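Local coordinates for protein 4-hydroxy-tetrahydrodipicolinate synthase (Thermotoga maritima, PDB 1O5K) that probably catalyses the condensation of pyruvate with aspartate semialdehyde to 4-hydroxy-tetrahydrodipicolinate, a step of lysine biosynthesis, through a Schiff-base intermediate, at residues P24-L30 and I277-R282; Y35-R40 and R73-V78; A49-L53 and L70-T74. One frame throughout, in Å; residues are numbered along the deposited sequence.

Interaction 1. Residues P24-L30 and I277-R282; sequences PFKNGEL and IENELR
Both oxygens of the E280 carboxylate grip the tip of a β-hairpin, taking the backbone N-H groups of N27 and G28. The hairpin is a two-residue one closed by a type I' turn from K26 to E29. E280 OE2 lies 2.7 Å from N27 N and E280 OE1 2.8 Å from G28 N, each oxygen using its syn lone pair, so the two bonds hold the carboxylate against the turn. R282 binds the acceptor side of the same turn, its NH2 donating to G28 O at 2.7 Å, and NE adds a weak bond to that oxygen. With its chain extended from CG to NE, R282 lays its guanidinium flat on one face of the F25 ring, centres 4.1 Å apart and planes inclined by only 12°. E66 forms a salt bridge with the same guanidinium, tying it to the helix 64-78. Toward the hairpin's start, P24 packs on I277, while two waters bridge the backbones. Thus the loop after helix 265-273 clasps a hairpin inserted between the first barrel strand and helix 32-44. One bridging water accepts from E278 N and donates to F25 O, with 2.8 Å between its oxygen and F25 O.

Interaction 2. Residues Y35-R40 and R73-V78; sequences YERLVR and RTLEIV. With CA (calcium ion), chain C.
E36 reaches from helix 32-44 to helix 64-78 with its chain stretched out, its carbons and two oxygens meeting different partners. Its CB and CG both rest on I77 CD1, at 3.6 Å from CB; with CG anti to the backbone N (chi1 169°), the chain runs on past this methyl to the arginines. OE1 stays within its own helix, taking R40 NH2 on its anti side, well out of the carboxylate plane, at 2.6 Å and a weak bond from R40 NE. OE2 crosses to R73 NH2 at 2.9 Å in a nearly straight bond (170°), which lies in the guanidinium plane but arrives from above the carboxylate plane. A water joins OE2 to R73 NE. I77 packs beneath this charged layer: CG1 lies over the rim of one face of the R73 guanidinium, and CG2 over the R40 guanidinium and against V39 CG1 at 3.5 Å. Deeper still, Y35 OH donates to T74 OG1 at 2.6 Å, the threonine oxygen lying at the edge of the tyrosine ring. The two short helical segments, from neighbouring helices of the TIM barrel, cross at -45°. R73 NH1 also binds E76 OE2, and E76 O coordinates the calcium ion, as does D79. E36 gives one oxygen to each arginine, probably offsetting the nearness of their charges, while E76 adds a second acid at R73.

Interaction 3. Residues A49-L53 and L70-T74; sequences ALIVL and LVSRT
L70 O is gripped twice by T74, one helical turn further on, while the threonine's methyl faces the strand 49-52. The backbone N of T74 makes the usual helical bond, and T74 OG1 adds a second at 2.7 Å from L70 O; the two donors come from opposite faces of the carbonyl plane, with OG1 tilted 32° out of it. T74 OG1 in turn receives the hydroxyl of Y35 from helix 32-44, so this buried oxygen is both donor and acceptor. The torsion that sets OG1 beside the backbone N (chi1 -55°) leaves CG2 anti to it, and CG2 meets L50 CD1 at 3.8 Å. V52 and T74 reach toward each other tip to tip, V52 CG2 touching both OG1 and CG2 of the threonine.

The other branch of V52 serves the preceding helical turn. V52 CG1 lies 3.8 Å from L70 CD2, the two side chains crossing at a slant. That leucine methyl is shared, since L53 CD2 also packs on L70 CD2. L53 sends its second methyl elsewhere: CD1 meets V71 CG2 at 3.9 Å, the side chains crossing at about a right angle. L53 straddles adjacent residues of the helix, even though its backbone has already left the strand with a positive phi.

Across this interface the helix runs nearly antiparallel to the strand, at 168° between the axes of the two short segments, which approach to 10.1 Å. Y35 and V39 of helix 32-44 add to the packing, touching V52 and L50 respectively, and V71 continues onto V86 of the next strand. A layer of branched aliphatic side chains between strand and helix is characteristic of a β-α-β unit, here 49-52, 64-78 and 84-87 in the TIM barrel of the DapA family.

How the interactions relate
From the N terminus, the chain leaves strand 16-20, forms the 25-30 hairpin and enters helix 32-44, then strand 49-52 and helix 64-78. Interaction 3 closes a short loop between that strand and helix, 17 residues apart at the nearest ends. Interaction 2 closes a longer one onto the same helix, its segments 33 residues apart; R73 and T74 belong to both interactions, whose centres lie about 8 Å apart. The segments of interaction 1, 247 residues apart at their closest ends, enclose both others, bringing a loop late in the chain back to the early hairpin. P24 touches Y35, joining interactions 1 and 2, and Y35 also packs on L70, linking hairpin and outer helices.

Interaction 1. Residues P24-L30 and I277-R282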
# COMPACT_ATOMS: atom_id res chain seq x y z
N PRO A 24 -16.58 -5.56 -29.81
CA PRO A 24 -15.98 -6.62 -30.59
C PRO A 24 -15.27 -6.13 -31.83
O PRO A 24 -15.71 -5.16 -32.47
CB PRO A 24 -17.17 -7.51 -30.97
CG PRO A 24 -18.29 -7.06 -30.09
CD PRO A 24 -18.05 -5.64 -29.83
N PHE A 25 -14.17 -6.80 -32.15
CA PHE A 25 -13.41 -6.57 -33.34
C PHE A 25 -13.26 -7.84 -34.11
O PHE A 25 -13.23 -8.94 -33.53
CB PHE A 25 -11.99 -6.06 -33.02
CG PHE A 25 -11.94 -4.81 -32.14
CD1 PHE A 25 -11.31 -4.82 -30.90
CD2 PHE A 25 -12.53 -3.62 -32.56
CE1 PHE A 25 -11.26 -3.69 -30.11
CE2 PHE A 25 -12.50 -2.51 -31.75
CZ PHE A 25 -11.87 -2.51 -30.55
N LYS A 26 -13.15 -7.68 -35.42
CA LYS A 26 -12.76 -8.79 -36.32
C LYS A 26 -11.77 -8.25 -37.34
O LYS A 26 -12.02 -7.21 -37.94
CB LYS A 26 -13.97 -9.32 -37.04
CG LYS A 26 -13.62 -10.52 -37.93
CD LYS A 26 -14.81 -11.43 -38.10
CE LYS A 26 -14.49 -12.52 -39.12
NZ LYS A 26 -15.72 -13.33 -39.40
N ASN A 27 -10.64 -8.92 -37.53
CA ASN A 27 -9.57 -8.39 -38.36
C ASN A 27 -9.19 -6.95 -37.97
O ASN A 27 -8.86 -6.14 -38.83
CB ASN A 27 -9.96 -8.44 -39.86
CG ASN A 27 -10.11 -9.84 -40.40
OD1 ASN A 27 -9.40 -10.74 -39.96
ND2 ASN A 27 -10.99 -10.03 -41.42
N GLY A 28 -9.29 -6.65 -36.68
CA GLY A 28 -8.98 -5.34 -36.14
C GLY A 28 -10.01 -4.27 -36.41
O GLY A 28 -9.87 -3.17 -35.89
N GLU A 29 -11.08 -4.61 -37.12
CA GLU A 29 -12.19 -3.67 -37.38
C GLU A 29 -13.36 -3.88 -36.42
O GLU A 29 -13.54 -4.96 -35.90
CB GLU A 29 -12.63 -3.89 -38.82
CG GLU A 29 -11.50 -3.68 -39.82
CD GLU A 29 -10.99 -2.25 -39.76
OE1 GLU A 29 -9.75 -2.04 -39.70
OE2 GLU A 29 -11.84 -1.32 -39.71
N LEU A 30 -14.17 -2.86 -36.19
CA LEU A 30 -15.41 -3.06 -35.45
C LEU A 30 -16.23 -4.20 -36.06
O LEU A 30 -16.37 -4.31 -37.29
CB LEU A 30 -16.33 -1.86 -35.52
CG LEU A 30 -16.08 -0.59 -34.81
CD1 LEU A 30 -17.32 0.29 -35.11
CD2 LEU A 30 -15.92 -0.83 -33.31
N ILE A 277 -18.01 -13.56 -29.90
CA ILE A 277 -17.08 -12.63 -30.55
C ILE A 277 -15.79 -13.37 -30.89
O ILE A 277 -15.56 -14.49 -30.40
CB ILE A 277 -16.78 -11.43 -29.64
CG1 ILE A 277 -15.91 -11.84 -28.44
CG2 ILE A 277 -18.03 -10.77 -29.18
CD1 ILE A 277 -15.35 -10.59 -27.66
N GLU A 278 -14.97 -12.75 -31.73
CA GLU A 278 -13.59 -13.16 -31.92
C GLU A 278 -12.80 -12.63 -30.75
O GLU A 278 -13.19 -11.64 -30.11
CB GLU A 278 -12.98 -12.59 -33.19
CG GLU A 278 -13.75 -12.84 -34.46
CD GLU A 278 -13.68 -14.27 -34.93
OE1 GLU A 278 -12.99 -15.11 -34.32
OE2 GLU A 278 -14.37 -14.56 -35.91
N ASN A 279 -11.72 -13.32 -30.40
CA ASN A 279 -10.91 -12.97 -29.26
C ASN A 279 -9.82 -11.98 -29.73
O ASN A 279 -8.66 -12.34 -29.85
CB ASN A 279 -10.33 -14.22 -28.64
CG ASN A 279 -9.57 -13.96 -27.36
OD1 ASN A 279 -8.73 -14.75 -26.94
ND2 ASN A 279 -9.85 -12.88 -26.77
N GLU A 280 -10.24 -10.75 -30.06
CA GLU A 280 -9.33 -9.76 -30.66
C GLU A 280 -9.42 -8.51 -29.81
O GLU A 280 -10.52 -8.10 -29.42
CB GLU A 280 -9.74 -9.38 -32.07
CG GLU A 280 -9.49 -10.41 -33.14
CD GLU A 280 -9.60 -9.80 -34.52
OE1 GLU A 280 -9.29 -8.59 -34.71
OE2 GLU A 280 -10.00 -10.54 -35.41
N LEU A 281 -8.26 -7.90 -29.57
CA LEU A 281 -8.16 -6.66 -28.84
C LEU A 281 -7.27 -5.74 -29.63
O LEU A 281 -6.60 -6.16 -30.56
CB LEU A 281 -7.55 -6.87 -27.45
CG LEU A 281 -8.47 -7.71 -26.54
CD1 LEU A 281 -8.07 -9.13 -26.43
CD2 LEU A 281 -8.70 -7.07 -25.18
N ARG A 282 -7.29 -4.46 -29.31
CA ARG A 282 -6.32 -3.57 -29.96
C ARG A 282 -5.13 -3.20 -29.03
O ARG A 282 -5.33 -2.95 -27.79
CB ARG A 282 -7.03 -2.31 -30.37
CG ARG A 282 -7.94 -2.54 -31.54
CD ARG A 282 -8.64 -1.30 -31.99
NE ARG A 282 -9.49 -1.56 -33.16
CZ ARG A 282 -10.31 -0.66 -33.68
NH1 ARG A 282 -10.39 0.57 -33.17
NH2 ARG A 282 -11.02 -0.98 -34.74
O HOH W 1 -13.22 -8.76 -30.12
O HOH W 2 -15.65 -10.19 -32.78

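Interaction 2. Residues Y35-R40 and R73-V78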
# COMPACT_ATOMS: atom_id res chain seq x y z
N TYR A 35 -21.45 -7.66 -32.16
CA TYR A 35 -21.94 -6.69 -31.15
C TYR A 35 -23.44 -6.82 -31.00
O TYR A 35 -23.97 -6.90 -29.88
CB TYR A 35 -21.58 -5.30 -31.58
CG TYR A 35 -21.94 -4.23 -30.60
CD1 TYR A 35 -21.36 -4.21 -29.36
CD2 TYR A 35 -22.93 -3.31 -30.89
CE1 TYR A 35 -21.67 -3.22 -28.42
CE2 TYR A 35 -23.27 -2.32 -29.96
CZ TYR A 35 -22.66 -2.29 -28.73
OH TYR A 35 -22.99 -1.32 -27.80
N GLU A 36 -24.15 -6.84 -32.13
CA GLU A 36 -25.61 -6.89 -32.08
C GLU A 36 -26.14 -8.17 -31.38
O GLU A 36 -27.11 -8.09 -30.60
CB GLU A 36 -26.20 -6.69 -33.47
CG GLU A 36 -27.68 -7.01 -33.52
CD GLU A 36 -28.37 -6.51 -34.77
OE1 GLU A 36 -29.57 -6.82 -34.89
OE2 GLU A 36 -27.74 -5.80 -35.59
N ARG A 37 -25.47 -9.31 -31.59
CA ARG A 37 -25.77 -10.56 -30.87
C ARG A 37 -25.62 -10.40 -29.35
O ARG A 37 -26.41 -10.95 -28.57
CB ARG A 37 -24.86 -11.72 -31.30
CG ARG A 37 -25.16 -12.34 -32.63
CD ARG A 37 -24.51 -13.76 -32.83
NE ARG A 37 -23.03 -13.76 -32.83
CZ ARG A 37 -22.26 -13.68 -33.92
NH1 ARG A 37 -22.81 -13.59 -35.14
NH2 ARG A 37 -20.93 -13.69 -33.82
N LEU A 38 -24.57 -9.69 -28.96
CA LEU A 38 -24.29 -9.45 -27.56
C LEU A 38 -25.34 -8.51 -26.95
O LEU A 38 -25.80 -8.76 -25.85
CB LEU A 38 -22.87 -8.91 -27.38
CG LEU A 38 -22.40 -8.82 -25.94
CD1 LEU A 38 -22.58 -10.19 -25.24
CD2 LEU A 38 -20.95 -8.31 -25.82
N VAL A 39 -25.70 -7.45 -27.67
CA VAL A 39 -26.73 -6.51 -27.17
C VAL A 39 -28.04 -7.29 -26.99
O VAL A 39 -28.65 -7.19 -25.95
CB VAL A 39 -26.93 -5.33 -28.11
CG1 VAL A 39 -28.14 -4.46 -27.70
CG2 VAL A 39 -25.63 -4.49 -28.16
N ARG A 40 -28.41 -8.13 -27.96
CA ARG A 40 -29.65 -8.90 -27.83
C ARG A 40 -29.64 -9.84 -26.60
O ARG A 40 -30.63 -9.94 -25.86
CB ARG A 40 -29.97 -9.65 -29.12
CG ARG A 40 -30.28 -8.69 -30.27
CD ARG A 40 -30.69 -9.39 -31.60
NE ARG A 40 -30.82 -8.35 -32.63
CZ ARG A 40 -31.82 -7.47 -32.70
NH1 ARG A 40 -32.84 -7.52 -31.83
NH2 ARG A 40 -31.82 -6.54 -33.64
N ARG A 73 -25.48 2.49 -33.57
CA ARG A 73 -26.00 1.14 -33.72
C ARG A 73 -26.62 0.61 -32.40
O ARG A 73 -27.60 -0.09 -32.43
CB ARG A 73 -24.94 0.17 -34.23
CG ARG A 73 -25.49 -1.21 -34.61
CD ARG A 73 -26.60 -1.10 -35.69
NE ARG A 73 -27.38 -2.32 -35.89
CZ ARG A 73 -28.61 -2.37 -36.44
NH1 ARG A 73 -29.25 -1.26 -36.81
NH2 ARG A 73 -29.24 -3.53 -36.60
N THR A 74 -26.04 0.97 -31.25
CA THR A 74 -26.58 0.53 -29.96
C THR A 74 -27.97 1.13 -29.77
O THR A 74 -28.95 0.42 -29.46
CB THR A 74 -25.68 0.99 -28.83
OG1 THR A 74 -24.34 0.53 -29.08
CG2 THR A 74 -26.15 0.36 -27.53
N LEU A 75 -28.08 2.43 -30.03
CA LEU A 75 -29.41 3.10 -29.93
C LEU A 75 -30.45 2.46 -30.85
O LEU A 75 -31.62 2.31 -30.46
CB LEU A 75 -29.28 4.60 -30.13
CG LEU A 75 -28.51 5.36 -29.07
CD1 LEU A 75 -27.97 6.66 -29.67
CD2 LEU A 75 -29.41 5.63 -27.83
N GLU A 76 -30.05 2.12 -32.07
CA GLU A 76 -30.91 1.43 -33.04
C GLU A 76 -31.41 0.07 -32.55
O GLU A 76 -32.59 -0.21 -32.60
CB GLU A 76 -30.19 1.25 -34.37
CG GLU A 76 -30.04 2.57 -35.11
CD GLU A 76 -29.14 2.47 -36.34
OE1 GLU A 76 -28.97 3.51 -37.02
OE2 GLU A 76 -28.62 1.38 -36.62
N ILE A 77 -30.51 -0.77 -32.05
CA ILE A 77 -30.94 -2.10 -31.55
C ILE A 77 -31.84 -2.06 -30.31
O ILE A 77 -32.79 -2.81 -30.20
CB ILE A 77 -29.71 -2.95 -31.21
CG1 ILE A 77 -28.91 -3.21 -32.46
CG2 ILE A 77 -30.17 -4.28 -30.58
CD1 ILE A 77 -27.49 -3.66 -32.11
N VAL A 78 -31.54 -1.18 -29.38
CA VAL A 78 -32.23 -1.10 -28.08
C VAL A 78 -33.63 -0.54 -28.18
O VAL A 78 -34.50 -0.78 -27.28
CB VAL A 78 -31.35 -0.29 -27.07
CG1 VAL A 78 -32.07 0.06 -25.80
CG2 VAL A 78 -30.03 -1.08 -26.72
CA CA C . -34.39 -0.07 -34.07
O HOH W 3 -25.39 -4.63 -36.24
O HOH W 4 -33.84 -4.91 -31.36
O HOH W 5 -34.87 2.60 -33.22
O HOH W 6 -34.93 -2.34 -33.92
O HOH W 7 -33.17 -1.55 -35.40

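Interaction 3. Residues A49-L53 and L70-T74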
# COMPACT_ATOMS: atom_id res chain seq x y z
N ALA A 49 -29.57 -1.17 -18.36
CA ALA A 49 -28.82 -0.10 -19.09
C ALA A 49 -27.64 -0.69 -19.79
O ALA A 49 -27.19 -1.79 -19.46
CB ALA A 49 -28.34 0.98 -18.15
N LEU A 50 -27.18 0.01 -20.84
CA LEU A 50 -25.91 -0.32 -21.48
C LEU A 50 -24.97 0.87 -21.40
O LEU A 50 -25.36 2.01 -21.78
CB LEU A 50 -26.05 -0.75 -22.93
CG LEU A 50 -26.86 -1.99 -23.25
CD1 LEU A 50 -27.04 -2.08 -24.72
CD2 LEU A 50 -26.16 -3.23 -22.75
N ILE A 51 -23.76 0.59 -20.95
CA ILE A 51 -22.67 1.53 -20.94
C ILE A 51 -21.74 1.12 -22.08
O ILE A 51 -21.13 0.04 -22.08
CB ILE A 51 -21.93 1.58 -19.60
CG1 ILE A 51 -22.77 2.35 -18.54
CG2 ILE A 51 -20.61 2.26 -19.77
CD1 ILE A 51 -24.02 1.62 -18.11
N VAL A 52 -21.68 1.99 -23.08
CA VAL A 52 -20.90 1.74 -24.30
C VAL A 52 -19.63 2.62 -24.24
O VAL A 52 -19.69 3.78 -23.82
CB VAL A 52 -21.77 2.12 -25.52
CG1 VAL A 52 -20.99 2.03 -26.80
CG2 VAL A 52 -23.00 1.18 -25.63
N LEU A 53 -18.50 2.09 -24.70
CA LEU A 53 -17.24 2.83 -24.73
C LEU A 53 -16.73 3.27 -23.35
O LEU A 53 -16.19 4.34 -23.20
CB LEU A 53 -17.32 4.02 -25.71
CG LEU A 53 -17.52 3.52 -27.15
CD1 LEU A 53 -18.08 4.67 -27.99
CD2 LEU A 53 -16.25 2.96 -27.77
N LEU A 70 -20.76 2.84 -33.41
CA LEU A 70 -21.08 1.94 -32.33
C LEU A 70 -22.22 2.55 -31.51
O LEU A 70 -23.15 1.85 -31.14
CB LEU A 70 -19.84 1.71 -31.47
CG LEU A 70 -19.94 0.66 -30.34
CD1 LEU A 70 -20.11 -0.73 -30.91
CD2 LEU A 70 -18.72 0.68 -29.48
N VAL A 71 -22.16 3.86 -31.23
CA VAL A 71 -23.19 4.48 -30.39
C VAL A 71 -24.53 4.41 -31.15
O VAL A 71 -25.58 4.03 -30.59
CB VAL A 71 -22.82 5.91 -30.01
CG1 VAL A 71 -24.07 6.71 -29.45
CG2 VAL A 71 -21.66 5.86 -29.03
N SER A 72 -24.51 4.84 -32.41
CA SER A 72 -25.73 4.88 -33.21
C SER A 72 -26.33 3.50 -33.34
O SER A 72 -27.57 3.33 -33.21
CB SER A 72 -25.44 5.46 -34.59
OG SER A 72 -25.09 6.83 -34.43
N ARG A 73 -25.48 2.49 -33.57
CA ARG A 73 -26.00 1.14 -33.72
C ARG A 73 -26.62 0.61 -32.40
O ARG A 73 -27.60 -0.09 -32.43
CB ARG A 73 -24.94 0.17 -34.23
CG ARG A 73 -25.49 -1.21 -34.61
CD ARG A 73 -26.60 -1.10 -35.69
NE ARG A 73 -27.38 -2.32 -35.89
CZ ARG A 73 -28.61 -2.37 -36.44
NH1 ARG A 73 -29.25 -1.26 -36.81
NH2 ARG A 73 -29.24 -3.53 -36.60
N THR A 74 -26.04 0.97 -31.25
CA THR A 74 -26.58 0.53 -29.96
C THR A 74 -27.97 1.13 -29.77
O THR A 74 -28.95 0.42 -29.46
CB THR A 74 -25.68 0.99 -28.83
OG1 THR A 74 -24.34 0.53 -29.08
CG2 THR A 74 -26.15 0.36 -27.53